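Local coordinates for protein acyl-CoA dehydrogenase (Geobacillus kaustophilus, PDB 2PG0) that probably catalyses the FAD-dependent dehydrogenation of acyl chains at the alpha-beta position, as a tetrameric flavoprotein of the acyl-CoA dehydrogenase family, at residues I141-V146 against Y152-Q157; I187-V192 against Y239-K244; I254-A259 against E331-V336; A260-S265 against E352-R357. All coordinates share one frame; numbering follows the deposited sequence.

Interaction 1 (I141-V146 against Y152-Q157); sequences ISTTAV and YIVNGQ
T143 leans onto the neighbouring strand just before the regular pairing starts, and each of its side-chain atoms meets something there. CB lies 3.8 Å from the carbonyl O of N155. The branches then part: CG2, anti to the backbone N, lies 3.4 Å from N155 O and 3.8 Å from V154 CG1, while OG1 stays beside the backbone N and passes 3.5 Å from G156 CA. OG1 is hydrogen-bonded to the carboxylate of E131 and also takes a weak bond from water 1, which in turn accepts from Q157 N. A valine here would probably leave E131 OE2 without its hydroxyl mate and loosen the hold on that water. At position 156 only glycine fits well, because a CB would run into T143 OG1 and the backbone angles already exclude one.

Beyond T143 the segments form an antiparallel beta hairpin of the middle domain, made by strands 144-148 and 151-161. T144 with N155 and V146 with I153 are hydrogen-bonded pairs; T144 N reaches N155 O at 2.8 Å and I153 N reaches V146 O at 2.7 Å. Between them sits the non-hydrogen-bonded pair of A145 and V154, whose face packs on L190; A145 CB also meets Y152 CD1 at 3.9 Å. On the other face T144 OG1 stands between its backbone N and carbonyl carbon (chi1 60°), which turns it to water 2, shared with N155 ND2 and I153 O. N155 OD1 accepts from the backbone N of D222.

Interaction 2 (I187-V192 against Y239-K244); sequences ISLLVV and YYLMEK
Beside L189, the residue that reaches across to Y240 and L241, the buried hydroxyl OG of S188 is gripped twice, by T176 OG1 and by the backbone N of G235. S188 points away from the helix, so that grip ties the far side of the strand, while the contact itself is wholly apolar and rests on the two methyls of L189. L189 points toward the helix, and with CG beside the backbone N (chi1 -58°) its two methyls divide between Y240 and L241. CD1 lies 3.9 Å from Y240 CB and 4.0 Å from Y240 CD2, arriving at the edge of the ring, near its plane. The other methyl, CD2, takes L241 instead, 4.0 Å from L241 CD2.

Strand 187-193 belongs to the mixed sheet of the middle beta domain, and helix 237-273 opens the C-terminal helical domain, so this is an interdomain seam of the acyl-CoA dehydrogenase fold. Y101, from helix 89-105, packs on both L189 and L241 and brings in the N-terminal domain. An alanine in place of L189 would probably open a gap in this seam and take from Y240 and L241 the two methyls that touch them. The L241 side chain is about 4 Å from those of the FAD-binding residues I127 and M129. At the polar end of Y240, OH is hydrogen-bonded to the backbone N of E233, while its ring meets that of Y105.

Interaction 3 (I254-A259 against E331-V336); sequences IAAQTA and EMAKRV
A256 and A333 mark the tight point of this helix-helix contact, where CA of A256 and CA of A333 are 6.2 Å apart. The small side chains permit it: A333 CB sits 3.6 Å from the carbonyl O of A256, and the two CB atoms are 4.4 Å apart. To one side the packing is looser. The CE methyl of M332, brought round by a bend at chi3 (74°), stands 4.2 Å from Q257 OE1, the two side chains crossing at a slant. Q257 itself starts off away from the partner helix and is bent at chi2 (63°); its NE2 is held by E261 OE2 and the carbonyl O of I298, which fixes the turn of the buried amide.

Helices 237-273 and 319-343 are two members of the helical bundle of the C-terminal domain, and helix 285-313 also lies against them, touching Q257 and M332. The opposite flank of helix 319-343 is polar and more open. There K334 NZ makes a salt bridge with E331 OE1 at 3.0 Å, meeting it on the syn side of the carboxylate, while E331 OE2 is hydrogen-bonded to N372 ND2. K334 also packs on Q342 of a second subunit. On the exposed R335, the guanidinium lays one face over M332 CA, 3.5 Å above its plane and toward the rim, and its NH2 pairs with E297.

Interaction 4 (A260-S265 against E352-R357); sequences AEVMFS and EYEIAR
The backbones are nearest, by CA atoms, at M263 and I355, 6.8 Å apart, where helix 237-273 passes the beginning of the short helix 354-361. The side chains of these two residues cross at about a right angle. I355 sends its CD1 methyl over the thioether chain: with CG1 anti to the backbone N (chi1 -163°) it comes 3.6 Å from M263 CG and 4.1 Å from M263 SD. M263 also rests on V336 and A337 of helix 319-343, and I355 on A340, so both are wedged into the same bundle of the C-terminal domain.

Beside them E354, extended beyond CG, crosses V262 at about a right angle, its OE2 4.1 Å from V262 CG1. That oxygen is in a salt bridge with R358 NH2. The I355 side chain is about 9 Å from that of Q342, an FAD-binding residue, and A356 of the short helix packs on V208 of a second subunit. With a methyl against the methylene carbons of M263 at its heart and the nearby charge paired with R358, the seam depends on fit and apolar burial, not on directional bonds.

Overall arrangement
From the N terminus, interaction 1 comes first and closes a tight hairpin within the middle domain. Interaction 2 closes next, spanning 46 residues to bring segment 187-192, on strand 187-193, against the start of helix 237-273; it touches interaction 1 through L190, packed on Y152 and V154, and I187, packed on I141. The same long helix then carries the chain to interactions 3 and 4, on the other side of its centre. These two cross, since 254-259 and 260-265 are successive turns whose partners, 331-336 and 352-357, follow in the same order. They touch where M263 meets A333 and V336, tying three helices of the C-terminal domain together. Interactions 1 and 4 lie about 42 Å apart, centre to centre.

Interaction 1 (I141-V146 against Y152-Q157)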
loop_
_atom_site.group_PDB
_atom_site.type_symbol
_atom_site.label_atom_id
_atom_site.label_comp_id
_atom_site.label_asym_id
_atom_site.label_seq_id
_atom_site.Cartn_x
_atom_site.Cartn_y
_atom_site.Cartn_z
ATOM N N ILE A 141 7.978 31.856 13.120
ATOM C CA ILE A 141 8.609 32.794 12.177
ATOM C C ILE A 141 9.315 33.920 12.938
ATOM O O ILE A 141 8.888 34.288 14.034
ATOM C CB ILE A 141 7.592 33.381 11.163
ATOM C CG1 ILE A 141 6.410 34.050 11.879
ATOM C CG2 ILE A 141 7.131 32.297 10.182
ATOM C CD1 ILE A 141 5.579 34.970 10.979
ATOM N N SER A 142 10.395 34.451 12.376
ATOM C CA SER A 142 11.181 35.451 13.089
ATOM C C SER A 142 11.376 36.786 12.357
ATOM O O SER A 142 12.062 37.681 12.868
ATOM C CB SER A 142 12.522 34.857 13.532
ATOM O OG SER A 142 13.324 34.519 12.416
ATOM N N THR A 143 10.764 36.932 11.178
ATOM C CA THR A 143 10.748 38.231 10.487
ATOM C C THR A 143 10.084 39.253 11.407
ATOM O O THR A 143 8.985 39.022 11.898
ATOM C CB THR A 143 10.023 38.170 9.106
ATOM O OG1 THR A 143 10.742 37.298 8.222
ATOM C CG2 THR A 143 9.946 39.559 8.460
ATOM N N THR A 144 10.773 40.365 11.658
ATOM C CA THR A 144 10.261 41.395 12.553
ATOM C C THR A 144 9.843 42.656 11.807
ATOM O O THR A 144 10.411 43.001 10.769
ATOM C CB THR A 144 11.296 41.797 13.638
ATOM O OG1 THR A 144 12.479 42.296 13.008
ATOM C CG2 THR A 144 11.653 40.607 14.517
ATOM N N ALA A 145 8.842 43.334 12.355
ATOM C CA ALA A 145 8.428 44.650 11.888
ATOM C C ALA A 145 8.353 45.557 13.105
ATOM O O ALA A 145 7.455 45.421 13.932
ATOM C CB ALA A 145 7.077 44.574 11.184
ATOM N N VAL A 146 9.324 46.458 13.220
ATOM C CA VAL A 146 9.411 47.355 14.364
ATOM C C VAL A 146 8.917 48.734 13.940
ATOM O O VAL A 146 9.407 49.308 12.965
ATOM C CB VAL A 146 10.857 47.446 14.915
ATOM C CG1 VAL A 146 10.909 48.327 16.172
ATOM C CG2 VAL A 146 11.404 46.055 15.219
ATOM N N TYR A 152 6.939 50.838 9.409
ATOM C CA TYR A 152 7.430 49.600 10.002
ATOM C C TYR A 152 8.800 49.309 9.408
ATOM O O TYR A 152 8.972 49.338 8.186
ATOM C CB TYR A 152 6.498 48.428 9.691
ATOM C CG TYR A 152 5.220 48.405 10.485
ATOM C CD1 TYR A 152 5.198 47.905 11.787
ATOM C CD2 TYR A 152 4.028 48.859 9.931
ATOM C CE1 TYR A 152 4.025 47.875 12.522
ATOM C CE2 TYR A 152 2.846 48.832 10.657
ATOM C CZ TYR A 152 2.855 48.338 11.951
ATOM O OH TYR A 152 1.691 48.301 12.674
ATOM N N ILE A 153 9.775 49.043 10.271
ATOM C CA ILE A 153 11.098 48.637 9.817
ATOM C C ILE A 153 11.128 47.108 9.805
ATOM O O ILE A 153 11.027 46.470 10.859
ATOM C CB ILE A 153 12.239 49.214 10.702
ATOM C CG1 ILE A 153 12.112 50.744 10.885
ATOM C CG2 ILE A 153 13.607 48.819 10.146
ATOM C CD1 ILE A 153 11.912 51.553 9.604
ATOM N N VAL A 154 11.239 46.534 8.606
ATOM C CA VAL A 154 11.105 45.083 8.430
ATOM C C VAL A 154 12.454 44.400 8.195
ATOM O O VAL A 154 13.242 44.805 7.330
ATOM C CB VAL A 154 10.097 44.717 7.300
ATOM C CG1 VAL A 154 9.876 43.202 7.230
ATOM C CG2 VAL A 154 8.771 45.424 7.515
ATOM N N ASN A 155 12.707 43.364 8.989
ATOM C CA ASN A 155 13.920 42.579 8.877
ATOM C C ASN A 155 13.591 41.096 8.884
ATOM O O ASN A 155 12.882 40.616 9.766
ATOM C CB ASN A 155 14.880 42.917 10.014
ATOM C CG ASN A 155 15.628 44.201 9.769
ATOM O OD1 ASN A 155 16.546 44.248 8.955
ATOM N ND2 ASN A 155 15.240 45.257 10.479
ATOM N N GLY A 156 14.095 40.376 7.894
ATOM C CA GLY A 156 13.815 38.949 7.809
ATOM C C GLY A 156 13.972 38.399 6.413
ATOM O O GLY A 156 14.393 39.103 5.497
ATOM N N GLN A 157 13.642 37.123 6.268
ATOM C CA GLN A 157 13.793 36.424 5.008
ATOM C C GLN A 157 12.610 35.484 4.862
ATOM O O GLN A 157 12.196 34.827 5.823
ATOM C CB GLN A 157 15.116 35.653 4.983
ATOM C CG GLN A 157 15.405 34.888 3.694
ATOM C CD GLN A 157 16.778 34.225 3.699
ATOM O OE1 GLN A 157 17.676 34.644 4.426
ATOM N NE2 GLN A 157 16.947 33.202 2.868
HETATM O O HOH W 1 13.473 35.540 8.834
HETATM O O HOH W 2 12.847 44.979 12.178
#

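Interaction 2 (I187-V192 against Y239-K244)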
loop_
_atom_site.group_PDB
_atom_site.type_symbol
_atom_site.label_atom_id
_atom_site.label_comp_id
_atom_site.label_asym_id
_atom_site.label_seq_id
_atom_site.Cartn_x
_atom_site.Cartn_y
_atom_site.Cartn_z
ATOM N N ILE A 187 2.039 38.173 15.721
ATOM C CA ILE A 187 2.080 38.154 14.255
ATOM C C ILE A 187 1.062 39.114 13.633
ATOM O O ILE A 187 -0.088 39.199 14.069
ATOM C CB ILE A 187 1.886 36.722 13.676
ATOM C CG1 ILE A 187 2.989 35.781 14.167
ATOM C CG2 ILE A 187 1.867 36.750 12.143
ATOM C CD1 ILE A 187 2.756 34.303 13.820
ATOM N N SER A 188 1.512 39.826 12.602
ATOM C CA SER A 188 0.683 40.756 11.854
ATOM C C SER A 188 0.894 40.553 10.366
ATOM O O SER A 188 1.925 40.024 9.950
ATOM C CB SER A 188 1.051 42.193 12.217
ATOM O OG SER A 188 0.804 42.441 13.588
ATOM N N LEU A 189 -0.081 40.976 9.570
ATOM C CA LEU A 189 0.063 40.968 8.117
ATOM C C LEU A 189 0.346 42.378 7.617
ATOM O O LEU A 189 -0.365 43.319 7.950
ATOM C CB LEU A 189 -1.171 40.366 7.431
ATOM C CG LEU A 189 -1.545 38.930 7.828
ATOM C CD1 LEU A 189 -2.712 38.423 6.988
ATOM C CD2 LEU A 189 -0.346 37.979 7.737
ATOM N N LEU A 190 1.405 42.509 6.829
ATOM C CA LEU A 190 1.836 43.797 6.313
ATOM C C LEU A 190 2.025 43.696 4.798
ATOM O O LEU A 190 2.731 42.813 4.312
ATOM C CB LEU A 190 3.136 44.209 7.013
ATOM C CG LEU A 190 3.795 45.566 6.761
ATOM C CD1 LEU A 190 2.891 46.721 7.180
ATOM C CD2 LEU A 190 5.109 45.629 7.513
ATOM N N VAL A 191 1.377 44.587 4.053
ATOM C CA VAL A 191 1.517 44.600 2.595
ATOM C C VAL A 191 2.809 45.316 2.197
ATOM O O VAL A 191 3.019 46.482 2.553
ATOM C CB VAL A 191 0.287 45.259 1.903
ATOM C CG1 VAL A 191 0.498 45.354 0.393
ATOM C CG2 VAL A 191 -0.986 44.491 2.229
ATOM N N VAL A 192 3.676 44.618 1.472
ATOM C CA VAL A 192 4.926 45.213 1.003
ATOM C C VAL A 192 4.849 45.431 -0.501
ATOM O O VAL A 192 4.587 44.502 -1.264
ATOM C CB VAL A 192 6.165 44.366 1.384
ATOM C CG1 VAL A 192 7.447 44.972 0.802
ATOM C CG2 VAL A 192 6.282 44.255 2.902
ATOM N N TYR A 239 -4.696 34.732 13.025
ATOM C CA TYR A 239 -6.121 34.442 12.873
ATOM C C TYR A 239 -6.603 34.601 11.435
ATOM O O TYR A 239 -7.382 33.782 10.956
ATOM C CB TYR A 239 -6.964 35.298 13.826
ATOM C CG TYR A 239 -6.595 35.083 15.279
ATOM C CD1 TYR A 239 -6.937 33.900 15.937
ATOM C CD2 TYR A 239 -5.876 36.047 15.983
ATOM C CE1 TYR A 239 -6.583 33.684 17.269
ATOM C CE2 TYR A 239 -5.517 35.843 17.321
ATOM C CZ TYR A 239 -5.877 34.660 17.953
ATOM O OH TYR A 239 -5.525 34.447 19.267
ATOM N N TYR A 240 -6.135 35.646 10.754
ATOM C CA TYR A 240 -6.456 35.839 9.339
ATOM C C TYR A 240 -5.941 34.674 8.499
ATOM O O TYR A 240 -6.652 34.164 7.633
ATOM C CB TYR A 240 -5.871 37.157 8.812
ATOM C CG TYR A 240 -6.262 38.387 9.607
ATOM C CD1 TYR A 240 -7.563 38.556 10.090
ATOM C CD2 TYR A 240 -5.332 39.390 9.862
ATOM C CE1 TYR A 240 -7.919 39.686 10.816
ATOM C CE2 TYR A 240 -5.677 40.524 10.591
ATOM C CZ TYR A 240 -6.969 40.665 11.063
ATOM O OH TYR A 240 -7.308 41.786 11.781
ATOM N N LEU A 241 -4.702 34.269 8.763
ATOM C CA LEU A 241 -4.076 33.147 8.062
ATOM C C LEU A 241 -4.850 31.843 8.245
ATOM O O LEU A 241 -5.166 31.166 7.264
ATOM C CB LEU A 241 -2.614 32.975 8.494
ATOM C CG LEU A 241 -1.640 34.121 8.181
ATOM C CD1 LEU A 241 -0.309 33.901 8.885
ATOM C CD2 LEU A 241 -1.426 34.306 6.675
ATOM N N MET A 242 -5.174 31.505 9.493
ATOM C CA MET A 242 -5.856 30.237 9.783
ATOM C C MET A 242 -7.211 30.192 9.071
ATOM O O MET A 242 -7.601 29.153 8.523
ATOM C CB MET A 242 -6.004 30.008 11.299
ATOM C CG MET A 242 -4.687 29.703 12.058
ATOM S SD MET A 242 -3.655 28.335 11.429
ATOM C CE MET A 242 -2.308 29.227 10.650
ATOM N N GLU A 243 -7.893 31.337 9.053
ATOM C CA GLU A 243 -9.189 31.499 8.388
ATOM C C GLU A 243 -9.104 31.267 6.867
ATOM O O GLU A 243 -9.870 30.483 6.308
ATOM C CB GLU A 243 -9.740 32.899 8.699
ATOM C CG GLU A 243 -11.119 33.233 8.138
ATOM C CD GLU A 243 -11.546 34.676 8.434
ATOM O OE1 GLU A 243 -11.016 35.284 9.397
ATOM O OE2 GLU A 243 -12.406 35.219 7.698
ATOM N N LYS A 244 -8.156 31.932 6.210
ATOM C CA LYS A 244 -8.028 31.857 4.751
ATOM C C LYS A 244 -7.419 30.547 4.225
ATOM O O LYS A 244 -7.600 30.197 3.057
ATOM C CB LYS A 244 -7.226 33.048 4.229
ATOM C CG LYS A 244 -7.910 34.401 4.423
ATOM C CD LYS A 244 -9.204 34.473 3.641
ATOM C CE LYS A 244 -9.754 35.882 3.596
ATOM N NZ LYS A 244 -11.130 35.872 3.042
#

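Interaction 3 (I254-A259 against E331-V336)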
loop_
_atom_site.group_PDB
_atom_site.type_symbol
_atom_site.label_atom_id
_atom_site.label_comp_id
_atom_site.label_asym_id
_atom_site.label_seq_id
_atom_site.Cartn_x
_atom_site.Cartn_y
_atom_site.Cartn_z
ATOM N N ILE A 254 -8.234 21.050 -5.541
ATOM C CA ILE A 254 -8.826 21.160 -6.889
ATOM C C ILE A 254 -7.780 20.934 -7.992
ATOM O O ILE A 254 -8.025 20.161 -8.929
ATOM C CB ILE A 254 -9.576 22.502 -7.091
ATOM C CG1 ILE A 254 -10.827 22.546 -6.203
ATOM C CG2 ILE A 254 -9.947 22.708 -8.574
ATOM C CD1 ILE A 254 -11.430 23.946 -6.006
ATOM N N ALA A 255 -6.618 21.577 -7.860
ATOM C CA ALA A 255 -5.536 21.457 -8.848
ATOM C C ALA A 255 -4.949 20.048 -8.908
ATOM O O ALA A 255 -4.634 19.534 -9.985
ATOM C CB ALA A 255 -4.430 22.489 -8.572
ATOM N N ALA A 256 -4.795 19.417 -7.748
ATOM C CA ALA A 256 -4.290 18.051 -7.724
ATOM C C ALA A 256 -5.287 17.054 -8.345
ATOM O O ALA A 256 -4.882 16.118 -9.048
ATOM C CB ALA A 256 -3.913 17.645 -6.303
ATOM N N GLN A 257 -6.580 17.265 -8.097
ATOM C CA GLN A 257 -7.631 16.418 -8.659
ATOM C C GLN A 257 -7.587 16.503 -10.187
ATOM O O GLN A 257 -7.601 15.482 -10.880
ATOM C CB GLN A 257 -9.013 16.829 -8.127
ATOM C CG GLN A 257 -10.188 16.010 -8.681
ATOM C CD GLN A 257 -10.123 14.541 -8.316
ATOM O OE1 GLN A 257 -9.697 14.172 -7.214
ATOM N NE2 GLN A 257 -10.535 13.689 -9.251
ATOM N N THR A 258 -7.520 17.730 -10.694
ATOM C CA THR A 258 -7.401 17.966 -12.138
ATOM C C THR A 258 -6.136 17.340 -12.743
ATOM O O THR A 258 -6.186 16.752 -13.829
ATOM C CB THR A 258 -7.442 19.468 -12.457
ATOM O OG1 THR A 258 -8.623 20.032 -11.888
ATOM C CG2 THR A 258 -7.472 19.690 -13.963
ATOM N N ALA A 259 -5.012 17.466 -12.041
ATOM C CA ALA A 259 -3.741 16.891 -12.497
ATOM C C ALA A 259 -3.852 15.374 -12.647
ATOM O O ALA A 259 -3.407 14.814 -13.648
ATOM C CB ALA A 259 -2.604 17.262 -11.545
ATOM N N GLU A 331 -1.825 12.868 -2.433
ATOM C CA GLU A 331 -1.200 11.535 -2.425
ATOM C C GLU A 331 -1.720 10.667 -3.569
ATOM O O GLU A 331 -0.947 9.959 -4.205
ATOM C CB GLU A 331 -1.384 10.810 -1.088
ATOM C CG GLU A 331 -0.632 11.434 0.086
ATOM C CD GLU A 331 0.887 11.576 -0.126
ATOM O OE1 GLU A 331 1.491 10.818 -0.915
ATOM O OE2 GLU A 331 1.483 12.454 0.530
ATOM N N MET A 332 -3.027 10.743 -3.828
ATOM C CA MET A 332 -3.655 9.979 -4.905
ATOM C C MET A 332 -3.083 10.392 -6.264
ATOM O O MET A 332 -2.800 9.549 -7.105
ATOM C CB MET A 332 -5.162 10.203 -4.890
ATOM C CG MET A 332 -5.953 9.152 -5.620
ATOM S SD MET A 332 -7.566 9.835 -6.021
ATOM C CE MET A 332 -7.052 10.946 -7.364
ATOM N N ALA A 333 -2.888 11.695 -6.453
ATOM C CA ALA A 333 -2.360 12.208 -7.711
ATOM C C ALA A 333 -0.899 11.785 -7.891
ATOM O O ALA A 333 -0.465 11.486 -9.004
ATOM C CB ALA A 333 -2.525 13.719 -7.778
ATOM N N LYS A 334 -0.151 11.729 -6.786
ATOM C CA LYS A 334 1.220 11.212 -6.812
ATOM C C LYS A 334 1.258 9.751 -7.257
ATOM O O LYS A 334 2.112 9.369 -8.053
ATOM C CB LYS A 334 1.897 11.403 -5.447
ATOM C CG LYS A 334 2.374 12.837 -5.204
ATOM C CD LYS A 334 2.635 13.125 -3.715
ATOM C CE LYS A 334 3.775 12.306 -3.146
ATOM N NZ LYS A 334 3.842 12.472 -1.644
ATOM N N ARG A 335 0.308 8.952 -6.765
ATOM C CA ARG A 335 0.225 7.542 -7.132
ATOM C C ARG A 335 -0.153 7.394 -8.598
ATOM O O ARG A 335 0.401 6.566 -9.310
ATOM C CB ARG A 335 -0.792 6.802 -6.258
ATOM C CG ARG A 335 -0.354 6.634 -4.809
ATOM C CD ARG A 335 -1.191 5.558 -4.109
ATOM N NE ARG A 335 -2.615 5.879 -4.087
ATOM C CZ ARG A 335 -3.193 6.721 -3.230
ATOM N NH1 ARG A 335 -2.474 7.344 -2.307
ATOM N NH2 ARG A 335 -4.500 6.937 -3.289
ATOM N N VAL A 336 -1.109 8.200 -9.039
ATOM C CA VAL A 336 -1.447 8.274 -10.459
ATOM C C VAL A 336 -0.209 8.566 -11.317
ATOM O O VAL A 336 0.028 7.884 -12.307
ATOM C CB VAL A 336 -2.592 9.287 -10.709
ATOM C CG1 VAL A 336 -2.751 9.579 -12.214
ATOM C CG2 VAL A 336 -3.898 8.747 -10.110
#

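Interaction 4 (A260-S265 against E352-R357)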
loop_
_atom_site.group_PDB
_atom_site.type_symbol
_atom_site.label_atom_id
_atom_site.label_comp_id
_atom_site.label_asym_id
_atom_site.label_seq_id
_atom_site.Cartn_x
_atom_site.Cartn_y
_atom_site.Cartn_z
ATOM N N ALA A 260 -4.470 14.722 -11.659
ATOM C CA ALA A 260 -4.716 13.273 -11.700
ATOM C C ALA A 260 -5.575 12.887 -12.916
ATOM O O ALA A 260 -5.258 11.931 -13.636
ATOM C CB ALA A 260 -5.387 12.814 -10.411
ATOM N N GLU A 261 -6.657 13.634 -13.126
ATOM C CA GLU A 261 -7.565 13.427 -14.271
ATOM C C GLU A 261 -6.833 13.562 -15.608
ATOM O O GLU A 261 -7.027 12.741 -16.519
ATOM C CB GLU A 261 -8.768 14.381 -14.183
ATOM C CG GLU A 261 -9.788 13.969 -13.115
ATOM C CD GLU A 261 -10.727 15.091 -12.660
ATOM O OE1 GLU A 261 -10.577 16.251 -13.101
ATOM O OE2 GLU A 261 -11.622 14.810 -11.839
ATOM N N VAL A 262 -5.990 14.585 -15.714
ATOM C CA VAL A 262 -5.147 14.803 -16.904
ATOM C C VAL A 262 -4.184 13.642 -17.123
ATOM O O VAL A 262 -4.067 13.120 -18.236
ATOM C CB VAL A 262 -4.354 16.147 -16.825
ATOM C CG1 VAL A 262 -3.302 16.246 -17.943
ATOM C CG2 VAL A 262 -5.313 17.341 -16.886
ATOM N N MET A 263 -3.485 13.245 -16.060
ATOM C CA MET A 263 -2.504 12.166 -16.157
ATOM C C MET A 263 -3.147 10.821 -16.518
ATOM O O MET A 263 -2.571 10.032 -17.283
ATOM C CB MET A 263 -1.667 12.077 -14.869
ATOM C CG MET A 263 -0.603 13.177 -14.783
ATOM S SD MET A 263 0.521 13.073 -13.343
ATOM C CE MET A 263 -0.617 13.508 -12.028
ATOM N N PHE A 264 -4.345 10.571 -15.987
ATOM C CA PHE A 264 -5.099 9.365 -16.328
ATOM C C PHE A 264 -5.430 9.340 -17.822
ATOM O O PHE A 264 -5.234 8.325 -18.497
ATOM C CB PHE A 264 -6.373 9.264 -15.479
ATOM C CG PHE A 264 -7.247 8.098 -15.837
ATOM C CD1 PHE A 264 -6.986 6.840 -15.319
ATOM C CD2 PHE A 264 -8.322 8.259 -16.714
ATOM C CE1 PHE A 264 -7.792 5.752 -15.655
ATOM C CE2 PHE A 264 -9.133 7.173 -17.061
ATOM C CZ PHE A 264 -8.867 5.922 -16.527
ATOM N N SER A 265 -5.915 10.470 -18.332
ATOM C CA SER A 265 -6.269 10.587 -19.748
ATOM C C SER A 265 -5.054 10.339 -20.646
ATOM O O SER A 265 -5.148 9.620 -21.641
ATOM C CB SER A 265 -6.898 11.949 -20.046
ATOM O OG SER A 265 -7.250 12.027 -21.422
ATOM N N GLU A 352 10.281 14.876 -23.893
ATOM C CA GLU A 352 9.432 15.095 -25.064
ATOM C C GLU A 352 7.993 14.617 -24.847
ATOM O O GLU A 352 7.084 15.067 -25.540
ATOM C CB GLU A 352 10.037 14.446 -26.311
ATOM C CG GLU A 352 11.252 15.196 -26.865
ATOM C CD GLU A 352 11.959 14.419 -27.963
ATOM O OE1 GLU A 352 11.351 14.223 -29.040
ATOM O OE2 GLU A 352 13.120 13.991 -27.746
ATOM N N TYR A 353 7.786 13.709 -23.890
ATOM C CA TYR A 353 6.437 13.275 -23.523
ATOM C C TYR A 353 5.905 14.090 -22.346
ATOM O O TYR A 353 6.607 14.277 -21.344
ATOM C CB TYR A 353 6.405 11.774 -23.207
ATOM C CG TYR A 353 6.390 10.900 -24.450
ATOM C CD1 TYR A 353 7.519 10.797 -25.266
ATOM C CD2 TYR A 353 5.249 10.182 -24.810
ATOM C CE1 TYR A 353 7.514 10.004 -26.399
ATOM C CE2 TYR A 353 5.234 9.389 -25.952
ATOM C CZ TYR A 353 6.370 9.307 -26.740
ATOM O OH TYR A 353 6.374 8.517 -27.875
ATOM N N GLU A 354 4.665 14.566 -22.475
ATOM C CA GLU A 354 4.042 15.439 -21.470
ATOM C C GLU A 354 4.000 14.831 -20.062
ATOM O O GLU A 354 4.127 15.553 -19.066
ATOM C CB GLU A 354 2.631 15.813 -21.910
ATOM C CG GLU A 354 1.961 16.859 -21.048
ATOM C CD GLU A 354 0.543 17.137 -21.492
ATOM O OE1 GLU A 354 0.329 17.381 -22.702
ATOM O OE2 GLU A 354 -0.355 17.106 -20.636
ATOM N N ILE A 355 3.813 13.513 -19.982
ATOM C CA ILE A 355 3.759 12.835 -18.679
ATOM C C ILE A 355 4.993 13.070 -17.801
ATOM O O ILE A 355 4.868 13.124 -16.578
ATOM C CB ILE A 355 3.421 11.314 -18.787
ATOM C CG1 ILE A 355 2.968 10.764 -17.428
ATOM C CG2 ILE A 355 4.583 10.507 -19.352
ATOM C CD1 ILE A 355 1.732 11.476 -16.863
ATOM N N ALA A 356 6.168 13.223 -18.416
ATOM C CA ALA A 356 7.402 13.473 -17.660
ATOM C C ALA A 356 7.265 14.735 -16.804
ATOM O O ALA A 356 7.578 14.732 -15.604
ATOM C CB ALA A 356 8.598 13.583 -18.602
ATOM N N ARG A 357 6.792 15.807 -17.436
ATOM C CA ARG A 357 6.586 17.094 -16.778
ATOM C C ARG A 357 5.497 17.022 -15.703
ATOM O O ARG A 357 5.671 17.543 -14.596
ATOM C CB ARG A 357 6.211 18.114 -17.837
ATOM C CG ARG A 357 6.010 19.506 -17.379
ATOM C CD ARG A 357 5.176 20.160 -18.461
ATOM N NE ARG A 357 3.815 20.230 -18.017
ATOM C CZ ARG A 357 2.743 20.438 -18.772
ATOM N NH1 ARG A 357 2.808 20.558 -20.104
ATOM N NH2 ARG A 357 1.586 20.511 -18.152
#